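PDB 1RLK: peptidyl-tRNA hydrolase from Thermoplasma acidophilum, which probably hydrolyses peptidyl-tRNAs that drop off the ribosome during protein synthesis, releasing the N-acyl amino acid and the tRNA. Local coordinates for residues G75-D83 against T93-D102. Numbering follows the deposited sequence.
Sequences GIVNEIVQD and TITCIGLGPD
Val-81 and Cys-96 sit side by side in an antiparallel beta hairpin, strand 78-82 being an edge strand of the four-stranded mixed sheet of the PTH2 fold and strand 94-103 its inner neighbour, which pairs in turn with strand 3-10. Packing is tight on the face under helix 17-38: Cys-96 SG lies 3.6 Å from Val-81 CB, and Val-81 CG1, turned anti to its own backbone N (chi1 165°), reaches across to Thr-95 OG1 at 3.4 Å while Ala-27 covers the valine. Thr-95 OG1 is hydrogen-bonded to Gln-23. On the reverse face, toward helix 61-74, the methyl Ile-80 CG2 rests against Ile-94 CG1 at 3.7 Å, and Ile-80 CG1 meets the methyl end of Ile-97. Asn-78 is buried there too, its ND2 gripping Ile-76 O in the amide plane and also Asp-72, its OD1 taking Lys-68. The more open part is the loop end of the hairpin, at Gln-82, beyond a beta bulge that shifts the register by one residue; Gln-82 still lays its CG 3.6 Å from Ile-94 CG1, but the residue is exposed. The loop side of the hairpin is closed by Asp-83, whose backbone N bonds to Thr-93 O and whose OD2 forms a salt bridge with Lys-19. With an alanine at Asp-83, Lys-19 would probably lose its carboxylate mate and Thr-93 N its side-chain acceptor. That last bond is bent: Thr-93 N approaches Asp-83 OD1 at 3.1 Å from above the carboxylate plane, with an angle of 137° at the hydrogen.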
# COMPACT_ATOMS: atom_id res chain seq x y z
N GLY A 75 -6.37 9.34 8.77
CA GLY A 75 -5.12 9.38 9.50
C GLY A 75 -4.38 8.07 9.45
O GLY A 75 -3.72 7.68 10.41
N ILE A 76 -4.53 7.37 8.33
CA ILE A 76 -3.89 6.08 8.14
C ILE A 76 -2.58 6.27 7.37
O ILE A 76 -2.54 6.94 6.32
CB ILE A 76 -4.83 5.11 7.39
CG1 ILE A 76 -6.05 4.78 8.28
CG2 ILE A 76 -4.10 3.82 7.00
CD1 ILE A 76 -7.21 4.10 7.55
N VAL A 77 -1.53 5.65 7.89
CA VAL A 77 -0.23 5.63 7.20
C VAL A 77 -0.40 5.07 5.81
O VAL A 77 -1.02 4.02 5.61
CB VAL A 77 0.81 4.78 7.97
CG1 VAL A 77 2.08 4.56 7.12
CG2 VAL A 77 1.14 5.42 9.31
N ASN A 78 0.16 5.76 4.82
CA ASN A 78 0.09 5.31 3.44
C ASN A 78 1.27 5.80 2.63
O ASN A 78 1.85 6.86 2.93
CB ASN A 78 -1.21 5.78 2.80
CG ASN A 78 -1.29 7.30 2.66
OD1 ASN A 78 -0.97 7.84 1.60
ND2 ASN A 78 -1.74 7.98 3.72
N GLU A 79 1.63 5.04 1.60
CA GLU A 79 2.74 5.42 0.73
C GLU A 79 2.41 5.07 -0.69
O GLU A 79 2.19 3.90 -1.02
CB GLU A 79 4.02 4.69 1.15
CG GLU A 79 5.23 5.04 0.31
CD GLU A 79 5.81 6.42 0.62
OE1 GLU A 79 5.39 7.10 1.61
OE2 GLU A 79 6.73 6.79 -0.12
N ILE A 80 2.37 6.10 -1.54
CA ILE A 80 2.32 5.93 -2.97
C ILE A 80 3.71 5.52 -3.46
O ILE A 80 4.71 6.15 -3.11
CB ILE A 80 1.85 7.23 -3.65
CG1 ILE A 80 0.33 7.34 -3.50
CG2 ILE A 80 2.25 7.25 -5.13
CD1 ILE A 80 -0.24 8.68 -3.89
N VAL A 81 3.76 4.47 -4.27
CA VAL A 81 5.01 3.91 -4.72
C VAL A 81 5.17 4.22 -6.20
O VAL A 81 4.23 4.06 -6.98
CB VAL A 81 5.05 2.39 -4.46
CG1 VAL A 81 6.18 1.72 -5.24
CG2 VAL A 81 5.20 2.14 -2.97
N GLN A 82 6.37 4.64 -6.56
CA GLN A 82 6.73 4.93 -7.94
C GLN A 82 7.95 4.10 -8.32
O GLN A 82 8.89 4.02 -7.54
CB GLN A 82 7.05 6.43 -8.11
CG GLN A 82 5.86 7.35 -7.82
CD GLN A 82 6.20 8.85 -7.85
OE1 GLN A 82 6.43 9.42 -8.92
NE2 GLN A 82 6.20 9.47 -6.69
N ASP A 83 7.95 3.50 -9.51
CA ASP A 83 9.11 2.76 -9.99
C ASP A 83 10.19 3.72 -10.50
O ASP A 83 10.07 4.94 -10.31
CB ASP A 83 8.72 1.67 -11.03
CG ASP A 83 8.23 2.21 -12.36
OD1 ASP A 83 8.41 3.41 -12.68
OD2 ASP A 83 7.66 1.47 -13.19
N THR A 93 6.72 6.05 -12.70
CA THR A 93 5.27 5.83 -12.67
C THR A 93 4.78 5.34 -11.32
O THR A 93 5.46 4.54 -10.67
CB THR A 93 4.89 4.81 -13.72
OG1 THR A 93 5.36 5.25 -14.99
CG2 THR A 93 3.39 4.72 -13.86
N ILE A 94 3.59 5.82 -10.92
CA ILE A 94 2.90 5.36 -9.72
C ILE A 94 2.34 3.96 -9.99
O ILE A 94 1.54 3.80 -10.91
CB ILE A 94 1.78 6.33 -9.31
CG1 ILE A 94 2.37 7.65 -8.82
CG2 ILE A 94 0.91 5.71 -8.24
CD1 ILE A 94 1.36 8.73 -8.52
N THR A 95 2.78 2.98 -9.20
CA THR A 95 2.45 1.56 -9.40
C THR A 95 1.44 1.04 -8.39
O THR A 95 0.63 0.18 -8.71
CB THR A 95 3.72 0.68 -9.31
OG1 THR A 95 4.45 0.94 -8.09
CG2 THR A 95 4.68 1.02 -10.40
N CYS A 96 1.52 1.51 -7.16
CA CYS A 96 0.70 1.00 -6.08
C CYS A 96 0.69 1.93 -4.89
O CYS A 96 1.39 2.93 -4.87
CB CYS A 96 1.20 -0.39 -5.68
SG CYS A 96 2.85 -0.40 -4.96
N ILE A 97 -0.14 1.62 -3.90
CA ILE A 97 -0.16 2.38 -2.65
C ILE A 97 -0.29 1.43 -1.47
O ILE A 97 -1.13 0.52 -1.48
CB ILE A 97 -1.29 3.44 -2.65
CG1 ILE A 97 -1.27 4.25 -1.36
CG2 ILE A 97 -2.66 2.81 -2.84
CD1 ILE A 97 -2.20 5.45 -1.39
N GLY A 98 0.57 1.60 -0.48
CA GLY A 98 0.49 0.84 0.76
C GLY A 98 -0.29 1.58 1.83
O GLY A 98 -0.25 2.82 1.91
N LEU A 99 -1.00 0.82 2.66
CA LEU A 99 -1.76 1.36 3.79
C LEU A 99 -1.51 0.55 5.05
O LEU A 99 -1.61 -0.68 5.03
CB LEU A 99 -3.27 1.35 3.53
CG LEU A 99 -3.83 1.68 2.17
CD1 LEU A 99 -5.30 1.33 2.16
CD2 LEU A 99 -3.65 3.17 1.87
N GLY A 100 -1.25 1.24 6.15
CA GLY A 100 -1.15 0.60 7.45
C GLY A 100 0.27 0.29 7.86
O GLY A 100 1.21 0.90 7.33
N PRO A 101 0.46 -0.66 8.78
CA PRO A 101 -0.62 -1.50 9.30
C PRO A 101 -1.65 -0.76 10.16
O PRO A 101 -1.33 0.24 10.80
CB PRO A 101 0.12 -2.53 10.16
CG PRO A 101 1.39 -1.81 10.58
CD PRO A 101 1.75 -0.97 9.41
N ASP A 102 -2.88 -1.26 10.15
CA ASP A 102 -3.96 -0.68 10.95
C ASP A 102 -5.03 -1.74 11.27
O ASP A 102 -4.80 -2.91 11.06
CB ASP A 102 -4.58 0.53 10.24
CG ASP A 102 -4.92 1.66 11.20
OD1 ASP A 102 -5.64 1.39 12.19
OD2 ASP A 102 -4.50 2.83 11.08
O HOH W 1 -1.83 3.77 10.17